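Local coordinates for Cif (Cell cycle inhibiting factor) (Escherichia coli, PDB 3EFY), which deamidates a glutamine of the host protein NEDD8, thereby disabling cullin-RING ubiquitin ligases and arresting the host cell cycle, at residues Glu34-Leu39 with Ser160-Phe164; Val59-Leu64 with Tyr119-Met123. One frame throughout, in Å; residues are numbered along the deposited sequence.

Contact 1 of 2, residues Glu34-Leu39 with Ser160-Phe164; sequences EQTLSL and SFQLF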
loop_
_atom_site.group_PDB
_atom_site.type_symbol
_atom_site.label_atom_id
_atom_site.label_comp_id
_atom_site.label_asym_id
_atom_site.label_seq_id
_atom_site.Cartn_x
_atom_site.Cartn_y
_atom_site.Cartn_z
ATOM N N GLU A 34 11.405 -11.486 2.162
ATOM C CA GLU A 34 11.067 -12.369 1.073
ATOM C C GLU A 34 12.230 -13.214 0.620
ATOM O O GLU A 34 13.437 -12.874 0.800
ATOM C CB GLU A 34 10.484 -11.573 -0.135
ATOM C CG GLU A 34 9.288 -10.675 0.236
ATOM C CD GLU A 34 8.047 -11.383 0.783
ATOM O OE1 GLU A 34 7.919 -12.642 0.718
ATOM O OE2 GLU A 34 7.164 -10.687 1.378
ATOM N N GLN A 35 11.887 -14.330 -0.005
ATOM C CA GLN A 35 12.866 -15.188 -0.602
ATOM C C GLN A 35 13.522 -14.510 -1.794
ATOM O O GLN A 35 12.887 -13.754 -2.527
ATOM C CB GLN A 35 12.265 -16.499 -1.053
ATOM C CG GLN A 35 11.639 -17.328 0.088
ATOM C CD GLN A 35 12.643 -17.652 1.157
ATOM O OE1 GLN A 35 12.516 -17.190 2.307
ATOM N NE2 GLN A 35 13.690 -18.374 0.785
ATOM N N THR A 36 14.792 -14.783 -1.964
ATOM C CA THR A 36 15.571 -14.220 -3.099
ATOM C C THR A 36 16.159 -15.265 -4.027
ATOM O O THR A 36 16.449 -16.383 -3.631
ATOM C CB THR A 36 16.651 -13.248 -2.611
ATOM O OG1 THR A 36 17.622 -13.941 -1.834
ATOM C CG2 THR A 36 16.049 -12.083 -1.787
ATOM N N LEU A 37 16.297 -14.909 -5.291
ATOM C CA LEU A 37 16.886 -15.747 -6.304
ATOM C C LEU A 37 18.191 -15.114 -6.818
ATOM O O LEU A 37 18.295 -13.876 -6.973
ATOM C CB LEU A 37 15.964 -15.869 -7.540
ATOM C CG LEU A 37 14.621 -16.602 -7.387
ATOM C CD1 LEU A 37 13.632 -15.864 -6.581
ATOM C CD2 LEU A 37 14.085 -16.860 -8.803
ATOM N N SER A 38 19.136 -15.972 -7.117
ATOM C CA SER A 38 20.325 -15.614 -7.881
ATOM C C SER A 38 19.964 -15.517 -9.341
ATOM O O SER A 38 18.926 -15.980 -9.779
ATOM C CB SER A 38 21.441 -16.650 -7.709
ATOM O OG SER A 38 21.003 -17.902 -8.220
ATOM N N LEU A 39 20.855 -14.958 -10.131
ATOM C CA LEU A 39 20.634 -14.955 -11.573
ATOM C C LEU A 39 20.512 -16.359 -12.149
ATOM O O LEU A 39 19.634 -16.615 -12.960
ATOM C CB LEU A 39 21.793 -14.248 -12.281
ATOM C CG LEU A 39 21.630 -14.097 -13.781
ATOM C CD1 LEU A 39 20.296 -13.449 -14.277
ATOM C CD2 LEU A 39 22.863 -13.309 -14.300
ATOM N N SER A 160 20.311 -9.591 -7.319
ATOM C CA SER A 160 19.402 -10.342 -6.427
ATOM C C SER A 160 17.984 -10.093 -6.944
ATOM O O SER A 160 17.627 -8.947 -7.217
ATOM C CB SER A 160 19.490 -9.777 -5.020
ATOM O OG SER A 160 18.637 -10.429 -4.101
ATOM N N PHE A 161 17.187 -11.149 -7.051
ATOM C CA PHE A 161 15.850 -11.061 -7.586
ATOM C C PHE A 161 14.833 -11.581 -6.592
ATOM O O PHE A 161 15.133 -12.425 -5.742
ATOM C CB PHE A 161 15.720 -11.905 -8.834
ATOM C CG PHE A 161 16.655 -11.499 -9.943
ATOM C CD1 PHE A 161 16.296 -10.461 -10.797
ATOM C CD2 PHE A 161 17.858 -12.161 -10.138
ATOM C CE1 PHE A 161 17.154 -10.085 -11.842
ATOM C CE2 PHE A 161 18.692 -11.820 -11.182
ATOM C CZ PHE A 161 18.339 -10.765 -12.026
ATOM N N GLN A 162 13.603 -11.086 -6.717
ATOM C CA GLN A 162 12.429 -11.706 -6.063
ATOM C C GLN A 162 11.375 -11.907 -7.139
ATOM O O GLN A 162 11.125 -10.994 -7.954
ATOM C CB GLN A 162 11.863 -10.845 -4.951
ATOM C CG GLN A 162 12.898 -10.571 -3.847
ATOM C CD GLN A 162 12.376 -9.681 -2.749
ATOM O OE1 GLN A 162 11.224 -9.214 -2.791
ATOM N NE2 GLN A 162 13.207 -9.462 -1.719
ATOM N N LEU A 163 10.797 -13.120 -7.184
ATOM C CA LEU A 163 9.860 -13.472 -8.254
ATOM C C LEU A 163 8.553 -13.986 -7.640
ATOM O O LEU A 163 8.586 -14.949 -6.836
ATOM C CB LEU A 163 10.456 -14.539 -9.122
ATOM C CG LEU A 163 9.667 -15.085 -10.287
ATOM C CD1 LEU A 163 9.292 -13.961 -11.290
ATOM C CD2 LEU A 163 10.494 -16.202 -10.966
ATOM N N PHE A 164 7.448 -13.395 -8.010
ATOM C CA PHE A 164 6.143 -13.774 -7.501
ATOM C C PHE A 164 5.105 -13.899 -8.615
ATOM O O PHE A 164 5.060 -13.070 -9.533
ATOM C CB PHE A 164 5.594 -12.731 -6.526
ATOM C CG PHE A 164 6.322 -12.612 -5.216
ATOM C CD1 PHE A 164 7.479 -11.869 -5.119
ATOM C CD2 PHE A 164 5.787 -13.154 -4.058
ATOM C CE1 PHE A 164 8.115 -11.686 -3.884
ATOM C CE2 PHE A 164 6.433 -12.960 -2.817
ATOM C CZ PHE A 164 7.608 -12.217 -2.766
HETATM O O HOH W 1 11.229 -14.598 -4.600
#
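Leu-37 and Phe-161 form a single antiparallel bridge, the hydrogen-bonded kind of pair, and so attach an otherwise irregular loop to the edge of a sheet. Leu-37 N gives its hydrogen to Phe-161 O over 2.8 Å, and Phe-161 N returns a bond to Leu-37 O at 2.9 Å. Phe-161 O has a further neighbour: Thr-36 CA makes a CA-H...O contact with it at 3.2 Å.

The compact part of the contact surrounds the buried Phe-161, whose ring is met along its edge by Leu-37 O and Leu-39 CA. The Leu-39 and Phe-161 side chains lie side by side and point the same way, with Leu-39 CD1 3.8 Å from Phe-161 CE2. Next to the bridge, Leu-37 CD2 touches Leu-163 CD2.

Toward Glu-34 the loop diverges from the strand and the pairing becomes indirect. One water bridges the gap, donating to Gln-35 O at 2.8 Å and accepting from Leu-163 N. Gln-35 and Thr-36 are exposed here. Gln-162 nevertheless extends toward the loop (chi2 178°) and brings its amide up to Glu-34 CB, the two side chains crossing at about a right angle, while OE1 and NE2 are held by Tyr-29 OH and Phe-31 O. The chain of Glu-34 bends at chi2 (-62°), carrying its carboxylate to the edge of the Phe-164 ring; the two planes are 77° apart, with OE1 3.5 Å from Phe-164 CZ, and OE2 accepts from Cys-30 N.

Strand 159-166 is outermost in this chain's sheet and pairs on its other side with strand 54-61. Just past the bridge Ser-38 caps helix 39-47, which covers Phe-161 through Leu-42, and Leu-39 leans against Phe-120 of helix 113-124.

Contact 2 of 2, residues Val59-Leu64 with Tyr119-Met123; sequences VNDGAL and YFSCM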
loop_
_atom_site.group_PDB
_atom_site.type_symbol
_atom_site.label_atom_id
_atom_site.label_comp_id
_atom_site.label_asym_id
_atom_site.label_seq_id
_atom_site.Cartn_x
_atom_site.Cartn_y
_atom_site.Cartn_z
ATOM N N VAL A 59 14.027 -6.541 -9.239
ATOM C CA VAL A 59 15.428 -6.599 -9.525
ATOM C C VAL A 59 16.245 -5.641 -8.668
ATOM O O VAL A 59 16.003 -4.444 -8.676
ATOM C CB VAL A 59 15.735 -6.201 -11.001
ATOM C CG1 VAL A 59 17.213 -6.441 -11.314
ATOM C CG2 VAL A 59 14.783 -7.000 -11.968
ATOM N N ASN A 60 17.223 -6.196 -7.975
ATOM C CA ASN A 60 18.227 -5.410 -7.214
ATOM C C ASN A 60 19.507 -5.552 -8.026
ATOM O O ASN A 60 20.149 -6.609 -8.046
ATOM C CB ASN A 60 18.341 -5.999 -5.795
ATOM C CG ASN A 60 18.479 -4.976 -4.715
ATOM O OD1 ASN A 60 19.328 -5.201 -3.809
ATOM N ND2 ASN A 60 17.661 -3.907 -4.683
ATOM N N ASP A 61 19.795 -4.522 -8.826
ATOM C CA ASP A 61 20.886 -4.526 -9.769
ATOM C C ASP A 61 22.081 -3.789 -9.164
ATOM O O ASP A 61 22.166 -2.584 -9.227
ATOM C CB ASP A 61 20.370 -3.873 -11.065
ATOM C CG ASP A 61 21.321 -3.913 -12.231
ATOM O OD1 ASP A 61 22.544 -4.043 -12.053
ATOM O OD2 ASP A 61 20.784 -3.769 -13.383
ATOM N N GLY A 62 23.016 -4.591 -8.633
ATOM C CA GLY A 62 24.152 -4.069 -7.880
ATOM C C GLY A 62 25.118 -3.336 -8.797
ATOM O O GLY A 62 25.677 -2.282 -8.420
ATOM N N ALA A 63 25.345 -3.883 -9.986
ATOM C CA ALA A 63 26.310 -3.289 -10.927
ATOM C C ALA A 63 25.837 -1.939 -11.478
ATOM O O ALA A 63 26.594 -0.933 -11.511
ATOM C CB ALA A 63 26.583 -4.276 -12.048
ATOM N N LEU A 64 24.563 -1.868 -11.889
ATOM C CA LEU A 64 23.975 -0.634 -12.331
ATOM C C LEU A 64 23.723 0.304 -11.167
ATOM O O LEU A 64 23.620 1.518 -11.364
ATOM C CB LEU A 64 22.673 -0.892 -13.101
ATOM C CG LEU A 64 22.106 0.224 -13.983
ATOM C CD1 LEU A 64 23.053 0.593 -15.102
ATOM C CD2 LEU A 64 20.723 -0.119 -14.536
ATOM N N TYR A 119 20.457 -8.379 -21.093
ATOM C CA TYR A 119 21.133 -7.345 -20.283
ATOM C C TYR A 119 21.682 -7.928 -18.967
ATOM O O TYR A 119 22.847 -7.706 -18.597
ATOM C CB TYR A 119 20.206 -6.083 -20.043
ATOM C CG TYR A 119 20.664 -5.273 -18.886
ATOM C CD1 TYR A 119 21.779 -4.448 -18.989
ATOM C CD2 TYR A 119 20.090 -5.447 -17.617
ATOM C CE1 TYR A 119 22.276 -3.788 -17.904
ATOM C CE2 TYR A 119 20.564 -4.766 -16.523
ATOM C CZ TYR A 119 21.658 -3.935 -16.667
ATOM O OH TYR A 119 22.190 -3.291 -15.602
ATOM N N PHE A 120 20.864 -8.693 -18.224
ATOM C CA PHE A 120 21.335 -9.284 -16.972
ATOM C C PHE A 120 22.587 -10.127 -17.227
ATOM O O PHE A 120 23.587 -10.068 -16.485
ATOM C CB PHE A 120 20.279 -10.221 -16.333
ATOM C CG PHE A 120 18.979 -9.566 -15.934
ATOM C CD1 PHE A 120 18.890 -8.271 -15.532
ATOM C CD2 PHE A 120 17.824 -10.331 -15.915
ATOM C CE1 PHE A 120 17.693 -7.735 -15.197
ATOM C CE2 PHE A 120 16.652 -9.820 -15.550
ATOM C CZ PHE A 120 16.552 -8.523 -15.192
ATOM N N SER A 121 22.522 -10.916 -18.293
ATOM C CA SER A 121 23.626 -11.802 -18.629
ATOM C C SER A 121 24.908 -11.014 -18.944
ATOM O O SER A 121 25.963 -11.309 -18.410
ATOM C CB SER A 121 23.251 -12.711 -19.795
ATOM O OG SER A 121 24.321 -13.620 -19.991
ATOM N N CYS A 122 24.791 -9.998 -19.777
ATOM C CA CYS A 122 25.943 -9.140 -20.111
ATOM C C CYS A 122 26.522 -8.434 -18.885
ATOM O O CYS A 122 27.721 -8.490 -18.647
ATOM C CB CYS A 122 25.556 -8.099 -21.154
ATOM S SG CYS A 122 25.191 -8.782 -22.765
ATOM N N MET A 123 25.678 -7.783 -18.080
ATOM C CA MET A 123 26.155 -7.067 -16.906
ATOM C C MET A 123 26.797 -8.004 -15.886
ATOM O O MET A 123 27.793 -7.659 -15.246
ATOM C CB MET A 123 25.009 -6.249 -16.289
ATOM C CG MET A 123 25.326 -5.420 -15.098
ATOM S SD MET A 123 26.437 -4.034 -15.553
ATOM C CE MET A 123 25.867 -3.765 -17.193
#
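Tyr-119 and Asp-61 approach each other from opposite directions where helix 113-124 packs over the antiparallel sheet of this Cif-family domain, assigned to the papain-like peptidase clan. The short axes of helix 119-123 and strand 59-61 run 28° apart, with a closest approach of 11.8 Å, and the space between them is filled by buried side chains.

The tyrosine projects from the helix with CG opposite its backbone N (chi1 160°), which aims the phenol at the end of the strand. Tyr-119 OH donates over 2.7 Å to Asp-61 OD2, which receives it on its syn lone pair. This oxygen lies in the plane of the ring, at its edge, while the carboxylate and ring planes are turned 47° from one another. Tyr-68 OH also bonds to OD2, so the buried oxygen is gripped by two phenols. Leu-64 crosses the tyrosine at about a right angle, placing CB 3.5 Å from Tyr-119 OH.

Further toward the start of the strand, the side chains of Val-59 and Phe-120 come from opposite directions, with Val-59 CG2 4.0 Å from Phe-120 CZ. At the other end chi1 carries Met-123 CG toward Ala-63 and the bend at chi2 keeps SD against the same methyl, each 3.5 Å from Ala-63 CB; the CG to Ala-63 CB approach is tighter than usual van der Waals contact.

Leu-64 also lies close to His-66, an active-site residue. The turn leading there is held by an Asx motif: Leu-64 N donates to Asp-61 OD1 at 3.0 Å, nearly straight, and meets that oxygen from above the carboxylate plane.

Contact 2 is nested within the chain loop closed by contact 1: segment 34-39 comes first, then 59-64, 119-123 and finally 160-164. Their centres are 13 Å apart, and they meet directly. Strands 54-61 and 159-166 are antiparallel neighbours in one sheet, probably joined by a hydrogen bond from Asn-60 N to Ser-160 O, and Phe-161 of contact 1 packs against both Val-59 and Phe-120 of contact 2. Contact 1 thus adds a loop at the sheet's edge, while contact 2 seats helix 113-124 on the sheet beside the turn to His-66. Together they tie a strand and a helix from late in the chain to the sheet that carries His-66, one of the active-site residues with Cys-10 and Gln-86.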